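Cellulose-binding protein (Saccharophagus degradans, PDB 2X32) binds long polyisoprenoid lipids such as octaprenyl diphosphate in a YceI-like domain and probably transports them, and is implicated in plant cell wall breakdown. Local coordinates at residues S16-V21 with H32-L37; Q48-L53 with V79-V84; L94-D99 with V123-A128. One frame throughout, in Å; residues are numbered along the deposited sequence. Where two conformers were deposited one is given.

In the fold
The eight long strands of this domain pair antiparallel in a closed ring, forming a barrel threaded by the octaprenyl chain of the ligand OTP. Contacts 1 and 2 are neighbours in the barrel wall, their centres about 12 Å apart. Strands 28-42 and 46-52 pair directly and join them: Val36 O lies 3.1 Å from Asp52 N, a probable hydrogen bond, while Phe34 packs on Ile51 and Leu53. Both contacts put apolar side chains against the lipid. Contact 3 is more peripheral, its centre about 24 Å from each of the others and its nearest atoms about 8 Å from contact 2, yet its Val123 also touches OTP.

Contact 1: residues S16-V21 with H32-L37; sequences SFLNFV and HRFDVL. With OTP ((2E,6E,10E,14E,18E,22E,26E)-3,7,11,15,19,23,27,31-octamethyldotriaconta-2,6,10,14,18,22,26,30-octaenyl trihydrogen diphosphate), chain C.
Phe20 and His32 form a hydrogen-bonded antiparallel pair, Phe20 N giving to His32 O and His32 N to Phe20 O at 2.8 Å. This end is tightly packed. Phe20 holds CG between its backbone N and carbonyl carbon (chi1 66°), which lays the ring against His32; His32 CB sits over one face, 3.6 Å from the ring centroid, a CH-pi contact. The opposite face meets OTP C25. Phe34 is slid aside, its ring nearly parallel but barely overlapping, and Phe20 CE2 touches Phe34 CE2 at 3.4 Å. Leu18 CD2 closes the patch at the edge of the Phe34 ring, 3.6 Å from Phe34 CD2. Flat rings and a leucine give the lipid a close-fitting, largely apolar wall. Beyond Phe34 the strands part: Phe34 N still reaches Leu18 O, but Leu18 N gives to a water, and another lies between Ser16 O and Phe34 O. On the outer face Asn19 and Arg33 lie side by side, bridged by a water that donates to Asn19 OD1 at 3.0 Å and takes a weak bond from Arg33 NE. Such a hairpin, apolar toward the lipid and mixed outside, is typical of a lipid-binding antiparallel beta barrel, here lining the polyisoprenoid pocket.

Contact 2: residues Q48-L53 with V79-V84; sequences QLVIDL and VATVTV. With OTP ((2E,6E,10E,14E,18E,22E,26E)-3,7,11,15,19,23,27,31-octamethyldotriaconta-2,6,10,14,18,22,26,30-octaenyl trihydrogen diphosphate), chain C.
Leu49 with Val82 and Ile51 with Ala80 form two hydrogen-bonded antiparallel pairs, so four backbone bonds hold the strands together. Each pair exchanges two bonds; the shorter of each, Val82 N to Leu49 O and Ile51 N to Ala80 O, measure 2.8 Å and are almost straight. Weaker CA-H...O contacts fill the intervals, among them Gln48 CA to Val82 O at 3.2 Å.

Apolar packing governs the face that carries Leu49, Ile51, Ala80 and Val82. Ile51 CD1 comes within 4.3 Å of Val82 CG2, and Leu53 leans in to place CD2 near the methyl of Ala80. The smallness of alanine suits its place, since Leu53 packs across it. These residues also meet the lipid: Val82 CG1 approaches OTP C14 at 3.7 Å, Ile51 CD1 approaches OTP C19 equally closely, and Val84 CG2 touches the methyl C8. Branched aliphatic side chains match the methyl-studded isoprenoid without offering it a polar partner.

The other face is mixed in character. Val50 CG1 packs on Val79 CB at 3.7 Å. Gln48, with CG opposite the backbone N (chi1 -170°), extends its chain diagonally across to Thr81, where Gln48 CD rests 3.7 Å from Thr81 CG2; polar ends and methylenes together fit a partly exposed surface.

Strand 28-42 pairs with the far edge of 46-52, placing Phe34 beside Ile51 and Leu53. Strand 99-109 borders 79-85 and sets Ala106 and Leu108 against Val82, while helix 61-72 lies in the connection from strand 46-52 to strand 79-85.

Contact 3: residues L94-D99 with V123-A128; sequences LAVGED and VQRLSA
Arg125 leaves its strand extended, CG opposite the backbone N (chi1 179°), then bends at chi3 (-71°) to bring NE to Leu94 O at 2.9 Å. The donor stands above that carbonyl's plane, so the bond is bent and off any lone pair. NH1 reaches Ser127 O in the guanidinium plane, and NH2 serves Val91 O, tying three carbonyls together. Arg125 CD packs 3.7 Å from Val96 CG2. An alanine in place of Arg125 has no guanidinium, so the carbonyls of Leu94, Ser127 and Val91 would probably be left without their common donor, and a gap is likely to open beside Val96. Segment 94-99 holds a type II beta turn from Ala95 to Glu98, leading into strand 99-109; Gly97 suits its third position because phi is positive there (87°). Glu98 N closes the turn on Ala95 O, and Glu98 OE1 accepts from Ala95 N at 2.9 Å. Backbone bonds fasten it to strand 115-125: Gly97 N gives to Arg125 O at 2.8 Å, and Arg125 N to Glu98 O. Gln124, long enough to reach the turn, donates through NE2 to Gly97 O, which lies in its amide plane. Leu94 CD1 packs on Val123, which also touches OTP.

Contact 1: residues S16-V21 with H32-L37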
loop_
_atom_site.group_PDB
_atom_site.type_symbol
_atom_site.label_atom_id
_atom_site.label_comp_id
_atom_site.label_asym_id
_atom_site.label_seq_id
_atom_site.Cartn_x
_atom_site.Cartn_y
_atom_site.Cartn_z
ATOM N N SER A 16 -5.023 1.448 -10.757
ATOM C CA SER A 16 -4.453 1.737 -9.441
ATOM C C SER A 16 -3.043 1.199 -9.304
ATOM O O SER A 16 -2.737 0.144 -9.825
ATOM C CB SER A 16 -5.347 1.133 -8.351
ATOM O OG SER A 16 -6.644 1.735 -8.360
ATOM N N PHE A 17 -2.234 1.818 -8.460
ATOM C CA PHE A 17 -0.909 1.323 -8.220
ATOM C C PHE A 17 -0.425 1.610 -6.807
ATOM O O PHE A 17 -0.898 2.519 -6.159
ATOM C CB PHE A 17 0.094 1.799 -9.297
ATOM C CG PHE A 17 0.237 3.314 -9.473
ATOM C CD1 PHE A 17 1.119 4.021 -8.680
ATOM C CD2 PHE A 17 -0.406 3.992 -10.495
ATOM C CE1 PHE A 17 1.302 5.415 -8.852
ATOM C CE2 PHE A 17 -0.201 5.386 -10.689
ATOM C CZ PHE A 17 0.640 6.074 -9.851
ATOM N N LEU A 18 0.510 0.799 -6.344
ATOM C CA LEU A 18 1.150 0.999 -5.041
ATOM C C LEU A 18 2.593 0.558 -5.168
ATOM O O LEU A 18 2.869 -0.544 -5.634
ATOM C CB LEU A 18 0.427 0.302 -3.913
ATOM C CG LEU A 18 0.985 0.527 -2.546
ATOM C CD1 LEU A 18 -0.108 0.446 -1.496
ATOM C CD2 LEU A 18 2.130 -0.459 -2.227
ATOM N N ASN A 19 3.499 1.436 -4.807
ATOM C CA ASN A 19 4.954 1.307 -4.991
ATOM C C ASN A 19 5.639 1.426 -3.621
ATOM O O ASN A 19 5.111 2.103 -2.742
ATOM C CB ASN A 19 5.530 2.458 -5.839
ATOM C CG ASN A 19 5.061 2.460 -7.319
ATOM O OD1 ASN A 19 4.484 1.502 -7.833
ATOM N ND2 ASN A 19 5.226 3.617 -7.946
ATOM N N PHE A 20 6.845 0.880 -3.503
ATOM C CA PHE A 20 7.664 1.054 -2.320
ATOM C C PHE A 20 9.096 1.102 -2.732
ATOM O O PHE A 20 9.472 0.564 -3.768
ATOM C CB PHE A 20 7.360 -0.040 -1.289
ATOM C CG PHE A 20 7.734 -1.435 -1.696
ATOM C CD1 PHE A 20 8.964 -2.010 -1.313
ATOM C CD2 PHE A 20 6.858 -2.212 -2.431
ATOM C CE1 PHE A 20 9.266 -3.318 -1.644
ATOM C CE2 PHE A 20 7.179 -3.527 -2.799
ATOM C CZ PHE A 20 8.384 -4.071 -2.383
ATOM N N VAL A 21 9.898 1.796 -1.947
ATOM C CA VAL A 21 11.270 2.058 -2.324
ATOM C C VAL A 21 12.236 1.445 -1.311
ATOM O O VAL A 21 12.159 1.755 -0.106
ATOM C CB VAL A 21 11.546 3.582 -2.440
ATOM C CG1 VAL A 21 13.012 3.851 -2.757
ATOM C CG2 VAL A 21 10.613 4.242 -3.452
ATOM N N HIS A 32 9.926 -0.555 -6.252
ATOM C CA HIS A 32 9.255 -1.820 -6.467
ATOM C C HIS A 32 7.767 -1.598 -6.461
ATOM O O HIS A 32 7.280 -0.577 -5.959
ATOM C CB HIS A 32 9.648 -2.795 -5.336
ATOM C CG HIS A 32 11.118 -2.890 -5.170
ATOM N ND1 HIS A 32 11.798 -2.444 -4.052
ATOM C CD2 HIS A 32 12.065 -3.312 -6.042
ATOM C CE1 HIS A 32 13.095 -2.627 -4.231
ATOM N NE2 HIS A 32 13.280 -3.149 -5.431
ATOM N N ARG A 33 7.022 -2.546 -7.006
ATOM C CA ARG A 33 5.572 -2.365 -7.055
ATOM C C ARG A 33 4.889 -3.675 -6.793
ATOM O O ARG A 33 5.485 -4.763 -6.816
ATOM C CB ARG A 33 5.043 -1.775 -8.379
ATOM C CG ARG A 33 5.806 -0.584 -8.952
ATOM C CD ARG A 33 6.056 -0.714 -10.506
ATOM N NE ARG A 33 6.683 0.500 -10.994
ATOM C CZ ARG A 33 7.979 0.736 -11.175
ATOM N NH1 ARG A 33 8.918 -0.199 -10.990
ATOM N NH2 ARG A 33 8.333 1.954 -11.606
ATOM N N PHE A 34 3.632 -3.563 -6.396
ATOM C CA PHE A 34 2.701 -4.700 -6.329
ATOM C C PHE A 34 1.762 -4.637 -7.526
ATOM O O PHE A 34 1.029 -3.653 -7.704
ATOM C CB PHE A 34 1.916 -4.720 -4.997
ATOM C CG PHE A 34 2.792 -4.937 -3.816
ATOM C CD1 PHE A 34 3.220 -6.215 -3.483
ATOM C CD2 PHE A 34 3.148 -3.855 -2.972
ATOM C CE1 PHE A 34 4.046 -6.432 -2.385
ATOM C CE2 PHE A 34 3.919 -4.076 -1.860
ATOM C CZ PHE A 34 4.382 -5.332 -1.558
ATOM N N ASP A 35 1.819 -5.656 -8.370
ATOM C CA ASP A 35 1.059 -5.630 -9.627
ATOM C C ASP A 35 -0.434 -5.926 -9.442
ATOM O O ASP A 35 -1.216 -5.714 -10.375
ATOM C CB ASP A 35 1.680 -6.572 -10.654
ATOM C CG ASP A 35 3.030 -6.106 -11.173
ATOM O OD1 ASP A 35 3.349 -4.884 -11.123
ATOM O OD2 ASP A 35 3.746 -6.970 -11.681
ATOM N N VAL A 36 -0.822 -6.508 -8.293
ATOM C CA VAL A 36 -2.195 -6.878 -8.059
ATOM C C VAL A 36 -2.712 -6.269 -6.752
ATOM O O VAL A 36 -2.193 -6.542 -5.661
ATOM C CB VAL A 36 -2.409 -8.386 -8.039
ATOM C CG1 VAL A 36 -3.858 -8.768 -7.681
ATOM C CG2 VAL A 36 -2.029 -9.030 -9.401
ATOM N N LEU A 37 -3.740 -5.400 -6.902
ATOM C CA LEU A 37 -4.450 -4.725 -5.825
ATOM C C LEU A 37 -5.936 -5.021 -6.000
ATOM O O LEU A 37 -6.433 -5.153 -7.106
ATOM C CB LEU A 37 -4.261 -3.214 -5.912
ATOM C CG LEU A 37 -2.819 -2.719 -5.896
ATOM C CD1 LEU A 37 -2.769 -1.204 -6.170
ATOM C CD2 LEU A 37 -2.083 -3.093 -4.607
HETATM O O7 OTP C . 22.851 -5.675 -4.665
HETATM P P2 OTP C . 22.423 -7.028 -5.169
HETATM O O5 OTP C . 23.451 -8.112 -4.895
HETATM O O6 OTP C . 21.874 -7.028 -6.571
HETATM O O4 OTP C . 21.178 -7.434 -4.165
HETATM P P1 OTP C . 19.614 -7.556 -4.553
HETATM O O2 OTP C . 19.103 -6.129 -4.589
HETATM O O3 OTP C . 19.302 -8.568 -5.636
HETATM O O1 OTP C . 18.838 -8.107 -3.244
HETATM C C40 OTP C . 18.737 -7.217 -2.114
HETATM C C39 OTP C . 17.266 -6.923 -1.791
HETATM C C37 OTP C . 16.802 -5.710 -1.560
HETATM C C38 OTP C . 17.590 -4.394 -1.615
HETATM C C36 OTP C . 15.332 -5.531 -1.193
HETATM C C35 OTP C . 15.083 -5.181 0.251
HETATM C C34 OTP C . 13.585 -4.922 0.504
HETATM C C32 OTP C . 13.084 -4.029 1.366
HETATM C C33 OTP C . 13.948 -3.083 2.128
HETATM C C31 OTP C . 11.556 -3.878 1.414
HETATM C C30 OTP C . 10.868 -4.054 2.744
HETATM C C29 OTP C . 9.373 -3.768 2.656
HETATM C C27 OTP C . 8.661 -3.184 3.614
HETATM C C28 OTP C . 9.196 -2.812 4.995
HETATM C C26 OTP C . 7.219 -2.790 3.386
HETATM C C25 OTP C . 6.658 -3.021 2.000
HETATM C C24 OTP C . 5.371 -2.236 1.693
HETATM C C22 OTP C . 4.131 -2.719 1.718
HETATM C C23 OTP C . 3.752 -4.166 1.912
HETATM C C21 OTP C . 3.001 -1.763 1.462
HETATM C C20 OTP C . 2.138 -1.482 2.721
HETATM C C19 OTP C . 0.951 -0.554 2.459
HETATM C C17 OTP C . 0.861 0.729 2.806
HETATM C C18 OTP C . 1.813 1.476 3.673
HETATM C C16 OTP C . -0.320 1.537 2.290
HETATM C C15 OTP C . -1.168 2.100 3.393
HETATM C C14 OTP C . -2.502 2.581 2.879
HETATM C C12 OTP C . -3.175 3.659 3.352
HETATM C C13 OTP C . -2.600 4.558 4.444
HETATM C C11 OTP C . -4.518 4.055 2.831
HETATM C C10 OTP C . -5.034 3.351 1.641
HETATM C C9 OTP C . -6.278 3.954 0.983
HETATM C C7 OTP C . -7.534 3.484 1.058
HETATM C C8 OTP C . -7.962 2.182 1.705
HETATM C C6 OTP C . -8.627 4.292 0.398
HETATM C C5 OTP C . -9.392 5.193 1.349
HETATM C C4 OTP C . -10.532 5.906 0.684
HETATM C C2 OTP C . -10.889 7.159 0.984
HETATM C C3 OTP C . -10.294 8.076 1.997
HETATM C C1 OTP C . -12.070 7.739 0.259
HETATM O O HOH W 1 -1.492 -2.631 -9.493
HETATM O O HOH W 2 1.107 -1.228 -8.445
HETATM O O HOH W 3 3.824 1.497 -10.734
#

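Contact 2: residues Q48-L53 with V79-V84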
loop_
_atom_site.group_PDB
_atom_site.type_symbol
_atom_site.label_atom_id
_atom_site.label_comp_id
_atom_site.label_asym_id
_atom_site.label_seq_id
_atom_site.Cartn_x
_atom_site.Cartn_y
_atom_site.Cartn_z
ATOM N N GLN A 48 -11.342 -0.496 1.967
ATOM C CA GLN A 48 -10.308 -1.477 2.066
ATOM C C GLN A 48 -9.416 -1.439 0.829
ATOM O O GLN A 48 -9.866 -1.158 -0.282
ATOM C CB GLN A 48 -10.936 -2.850 2.327
ATOM C CG GLN A 48 -9.996 -3.946 2.696
ATOM C CD GLN A 48 -10.734 -5.110 3.323
ATOM O OE1 GLN A 48 -10.993 -5.136 4.535
ATOM N NE2 GLN A 48 -11.064 -6.093 2.501
ATOM N N LEU A 49 -8.146 -1.723 1.057
ATOM C CA LEU A 49 -7.186 -1.935 -0.014
ATOM C C LEU A 49 -6.539 -3.290 0.371
ATOM O O LEU A 49 -5.982 -3.438 1.451
ATOM C CB LEU A 49 -6.104 -0.867 -0.072
ATOM C CG LEU A 49 -4.979 -1.167 -1.066
ATOM C CD1 LEU A 49 -5.540 -1.099 -2.525
ATOM C CD2 LEU A 49 -3.849 -0.152 -0.920
ATOM N N VAL A 50 -6.586 -4.271 -0.524
ATOM C CA VAL A 50 -5.945 -5.550 -0.317
ATOM C C VAL A 50 -4.765 -5.618 -1.327
ATOM O O VAL A 50 -4.937 -5.495 -2.555
ATOM C CB VAL A 50 -6.891 -6.705 -0.552
ATOM C CG1 VAL A 50 -6.176 -8.078 -0.357
ATOM C CG2 VAL A 50 -8.149 -6.579 0.315
ATOM N N ILE A 51 -3.578 -5.827 -0.776
ATOM C CA ILE A 51 -2.366 -5.843 -1.535
ATOM C C ILE A 51 -1.906 -7.307 -1.664
ATOM O O ILE A 51 -1.629 -7.963 -0.672
ATOM C CB ILE A 51 -1.253 -5.040 -0.819
ATOM C CG1 ILE A 51 -1.685 -3.588 -0.662
ATOM C CG2 ILE A 51 0.066 -5.105 -1.651
ATOM C CD1 ILE A 51 -1.201 -2.958 0.558
ATOM N N ASP A 52 -1.834 -7.819 -2.899
ATOM C CA ASP A 52 -1.414 -9.183 -3.132
ATOM C C ASP A 52 0.103 -9.298 -3.059
ATOM O O ASP A 52 0.826 -8.852 -3.945
ATOM C CB ASP A 52 -1.927 -9.617 -4.497
ATOM C CG ASP A 52 -1.436 -10.983 -4.943
ATOM O OD1 ASP A 52 -0.754 -11.675 -4.154
ATOM O OD2 ASP A 52 -1.716 -11.329 -6.140
ATOM N N LEU A 53 0.594 -9.857 -1.947
ATOM C CA LEU A 53 2.025 -9.795 -1.704
ATOM C C LEU A 53 2.779 -10.748 -2.639
ATOM O O LEU A 53 3.978 -10.540 -2.935
ATOM C CB LEU A 53 2.317 -10.128 -0.238
ATOM C CG LEU A 53 1.742 -9.142 0.754
ATOM C CD1 LEU A 53 1.967 -9.637 2.165
ATOM C CD2 LEU A 53 2.374 -7.728 0.571
ATOM N N VAL A 79 -1.603 -11.835 1.490
ATOM C CA VAL A 79 -2.065 -10.449 1.281
ATOM C C VAL A 79 -1.805 -9.584 2.500
ATOM O O VAL A 79 -1.651 -10.105 3.602
ATOM C CB VAL A 79 -3.527 -10.354 0.878
ATOM C CG1 VAL A 79 -3.782 -11.174 -0.373
ATOM C CG2 VAL A 79 -4.480 -10.789 1.979
ATOM N N ALA A 80 -1.677 -8.276 2.262
ATOM C CA ALA A 80 -1.680 -7.220 3.307
ATOM C C ALA A 80 -2.973 -6.435 3.113
ATOM O O ALA A 80 -3.403 -6.193 1.967
ATOM C CB ALA A 80 -0.463 -6.301 3.223
ATOM N N THR A 81 -3.652 -6.125 4.200
ATOM C CA THR A 81 -4.992 -5.519 4.112
ATOM C C THR A 81 -4.998 -4.223 4.867
ATOM O O THR A 81 -4.605 -4.170 6.056
ATOM C CB THR A 81 -6.022 -6.449 4.712
ATOM O OG1 THR A 81 -5.967 -7.686 4.011
ATOM C CG2 THR A 81 -7.389 -5.831 4.633
ATOM N N VAL A 82 -5.389 -3.143 4.197
ATOM C CA VAL A 82 -5.572 -1.850 4.819
ATOM C C VAL A 82 -7.066 -1.567 4.955
ATOM O O VAL A 82 -7.823 -1.726 4.004
ATOM C CB VAL A 82 -4.969 -0.707 3.952
ATOM C CG1 VAL A 82 -5.072 0.622 4.663
ATOM C CG2 VAL A 82 -3.507 -1.000 3.585
ATOM N N THR A 83 -7.473 -1.139 6.138
ATOM C CA THR A 83 -8.849 -0.748 6.355
ATOM C C THR A 83 -8.894 0.673 6.895
ATOM O O THR A 83 -8.071 1.065 7.735
ATOM C CB THR A 83 -9.545 -1.724 7.304
ATOM O OG1 THR A 83 -9.328 -3.070 6.873
ATOM C CG2 THR A 83 -11.008 -1.453 7.325
ATOM N N VAL A 84 -9.833 1.487 6.384
ATOM C CA VAL A 84 -9.889 2.958 6.697
ATOM C C VAL A 84 -11.360 3.322 6.797
ATOM O O VAL A 84 -12.088 3.098 5.841
ATOM C CB VAL A 84 -9.273 3.804 5.568
ATOM C CG1 VAL A 84 -9.334 5.343 5.899
ATOM C CG2 VAL A 84 -7.788 3.410 5.164
HETATM O O7 OTP C . 22.851 -5.675 -4.665
HETATM P P2 OTP C . 22.423 -7.028 -5.169
HETATM O O5 OTP C . 23.451 -8.112 -4.895
HETATM O O6 OTP C . 21.874 -7.028 -6.571
HETATM O O4 OTP C . 21.178 -7.434 -4.165
HETATM P P1 OTP C . 19.614 -7.556 -4.553
HETATM O O2 OTP C . 19.103 -6.129 -4.589
HETATM O O3 OTP C . 19.302 -8.568 -5.636
HETATM O O1 OTP C . 18.838 -8.107 -3.244
HETATM C C40 OTP C . 18.737 -7.217 -2.114
HETATM C C39 OTP C . 17.266 -6.923 -1.791
HETATM C C37 OTP C . 16.802 -5.710 -1.560
HETATM C C38 OTP C . 17.590 -4.394 -1.615
HETATM C C36 OTP C . 15.332 -5.531 -1.193
HETATM C C35 OTP C . 15.083 -5.181 0.251
HETATM C C34 OTP C . 13.585 -4.922 0.504
HETATM C C32 OTP C . 13.084 -4.029 1.366
HETATM C C33 OTP C . 13.948 -3.083 2.128
HETATM C C31 OTP C . 11.556 -3.878 1.414
HETATM C C30 OTP C . 10.868 -4.054 2.744
HETATM C C29 OTP C . 9.373 -3.768 2.656
HETATM C C27 OTP C . 8.661 -3.184 3.614
HETATM C C28 OTP C . 9.196 -2.812 4.995
HETATM C C26 OTP C . 7.219 -2.790 3.386
HETATM C C25 OTP C . 6.658 -3.021 2.000
HETATM C C24 OTP C . 5.371 -2.236 1.693
HETATM C C22 OTP C . 4.131 -2.719 1.718
HETATM C C23 OTP C . 3.752 -4.166 1.912
HETATM C C21 OTP C . 3.001 -1.763 1.462
HETATM C C20 OTP C . 2.138 -1.482 2.721
HETATM C C19 OTP C . 0.951 -0.554 2.459
HETATM C C17 OTP C . 0.861 0.729 2.806
HETATM C C18 OTP C . 1.813 1.476 3.673
HETATM C C16 OTP C . -0.320 1.537 2.290
HETATM C C15 OTP C . -1.168 2.100 3.393
HETATM C C14 OTP C . -2.502 2.581 2.879
HETATM C C12 OTP C . -3.175 3.659 3.352
HETATM C C13 OTP C . -2.600 4.558 4.444
HETATM C C11 OTP C . -4.518 4.055 2.831
HETATM C C10 OTP C . -5.034 3.351 1.641
HETATM C C9 OTP C . -6.278 3.954 0.983
HETATM C C7 OTP C . -7.534 3.484 1.058
HETATM C C8 OTP C . -7.962 2.182 1.705
HETATM C C6 OTP C . -8.627 4.292 0.398
HETATM C C5 OTP C . -9.392 5.193 1.349
HETATM C C4 OTP C . -10.532 5.906 0.684
HETATM C C2 OTP C . -10.889 7.159 0.984
HETATM C C3 OTP C . -10.294 8.076 1.997
HETATM C C1 OTP C . -12.070 7.739 0.259
#

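Contact 3: residues L94-D99 with V123-A128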
loop_
_atom_site.group_PDB
_atom_site.type_symbol
_atom_site.label_atom_id
_atom_site.label_comp_id
_atom_site.label_asym_id
_atom_site.label_seq_id
_atom_site.Cartn_x
_atom_site.Cartn_y
_atom_site.Cartn_z
ATOM N N LEU A 94 -17.972 16.283 -2.655
ATOM C CA LEU A 94 -16.921 16.843 -3.503
ATOM C C LEU A 94 -17.468 17.125 -4.855
ATOM O O LEU A 94 -18.120 16.294 -5.476
ATOM C CB LEU A 94 -15.766 15.853 -3.632
ATOM C CG LEU A 94 -14.888 15.675 -2.437
ATOM C CD1 LEU A 94 -13.903 14.565 -2.784
ATOM C CD2 LEU A 94 -14.084 16.983 -2.236
ATOM N N ALA A 95 -17.243 18.335 -5.338
ATOM C CA ALA A 95 -17.569 18.662 -6.692
ATOM C C ALA A 95 -16.581 18.008 -7.615
ATOM O O ALA A 95 -15.450 17.690 -7.218
ATOM C CB ALA A 95 -17.538 20.207 -6.870
ATOM N N VAL A 96 -16.994 17.808 -8.866
ATOM C CA VAL A 96 -16.092 17.244 -9.835
ATOM C C VAL A 96 -14.875 18.164 -9.957
ATOM O O VAL A 96 -14.991 19.402 -10.089
ATOM C CB VAL A 96 -16.780 16.992 -11.176
ATOM C CG1 VAL A 96 -15.782 16.612 -12.239
ATOM C CG2 VAL A 96 -17.824 15.912 -10.993
ATOM N N GLY A 97 -13.693 17.542 -9.842
ATOM C CA GLY A 97 -12.406 18.224 -9.849
ATOM C C GLY A 97 -11.925 18.721 -8.471
ATOM O O GLY A 97 -10.768 19.091 -8.339
ATOM N N GLU A 98 -12.800 18.735 -7.469
ATOM C CA GLU A 98 -12.451 19.217 -6.128
ATOM C C GLU A 98 -11.685 18.121 -5.367
ATOM O O GLU A 98 -11.975 16.932 -5.507
ATOM C CB GLU A 98 -13.740 19.576 -5.365
ATOM C CG GLU A 98 -13.561 20.211 -3.939
ATOM C CD GLU A 98 -14.895 20.561 -3.179
ATOM O OE1 GLU A 98 -16.057 20.363 -3.659
ATOM O OE2 GLU A 98 -14.747 21.073 -2.026
ATOM N N ASP A 99 -10.758 18.536 -4.511
ATOM C CA ASP A 99 -10.072 17.646 -3.591
ATOM C C ASP A 99 -10.377 17.986 -2.146
ATOM O O ASP A 99 -10.925 19.053 -1.833
ATOM C CB ASP A 99 -8.576 17.749 -3.790
ATOM C CG ASP A 99 -7.960 18.887 -2.988
ATOM O OD1 ASP A 99 -8.464 20.057 -2.957
ATOM O OD2 ASP A 99 -6.965 18.613 -2.396
ATOM N N VAL A 123 -8.070 13.114 -1.498
ATOM C CA VAL A 123 -9.188 12.540 -2.202
ATOM C C VAL A 123 -9.701 13.561 -3.202
ATOM O O VAL A 123 -10.058 14.679 -2.817
ATOM C CB VAL A 123 -10.319 12.156 -1.245
ATOM C CG1 VAL A 123 -11.556 11.548 -2.053
ATOM C CG2 VAL A 123 -9.808 11.201 -0.142
ATOM N N GLN A 124 -9.732 13.194 -4.463
ATOM C CA GLN A 124 -10.200 14.102 -5.508
ATOM C C GLN A 124 -11.283 13.427 -6.321
ATOM O O GLN A 124 -11.130 12.251 -6.735
ATOM C CB GLN A 124 -9.054 14.531 -6.411
ATOM C CG GLN A 124 -9.496 15.604 -7.426
ATOM C CD GLN A 124 -8.373 16.052 -8.375
ATOM O OE1 GLN A 124 -7.453 15.297 -8.710
ATOM N NE2 GLN A 124 -8.508 17.266 -8.835
ATOM N N ARG A 125 -12.380 14.149 -6.563
ATOM C CA ARG A 125 -13.432 13.636 -7.428
ATOM C C ARG A 125 -13.071 13.873 -8.894
ATOM O O ARG A 125 -12.740 14.991 -9.302
ATOM C CB ARG A 125 -14.800 14.267 -7.138
ATOM C CG ARG A 125 -15.857 13.720 -8.068
ATOM C CD ARG A 125 -17.245 14.232 -7.787
ATOM N NE ARG A 125 -17.764 13.665 -6.533
ATOM C CZ ARG A 125 -18.192 12.417 -6.392
ATOM N NH1 ARG A 125 -18.228 11.554 -7.413
ATOM N NH2 ARG A 125 -18.573 11.996 -5.189
ATOM N N LEU A 126 -13.125 12.818 -9.697
ATOM C CA LEU A 126 -12.853 12.922 -11.100
ATOM C C LEU A 126 -14.057 12.976 -11.996
ATOM O O LEU A 126 -14.000 13.525 -13.104
ATOM C CB LEU A 126 -11.948 11.761 -11.527
ATOM C CG LEU A 126 -10.626 11.599 -10.811
ATOM C CD1 LEU A 126 -9.861 10.441 -11.435
ATOM C CD2 LEU A 126 -9.783 12.844 -10.878
ATOM N N SER A 127 -15.175 12.401 -11.538
ATOM C CA SER A 127 -16.411 12.392 -12.302
ATOM C C SER A 127 -17.544 12.100 -11.314
ATOM O O SER A 127 -17.310 11.938 -10.102
ATOM C CB SER A 127 -16.382 11.250 -13.306
ATOM O OG SER A 127 -16.570 9.972 -12.696
ATOM N N ALA A 128 -18.768 11.946 -11.828
ATOM C CA ALA A 128 -19.901 11.623 -10.954
ATOM C C ALA A 128 -19.765 10.296 -10.253
ATOM O O ALA A 128 -20.380 10.112 -9.214
ATOM C CB ALA A 128 -21.231 11.655 -11.727
#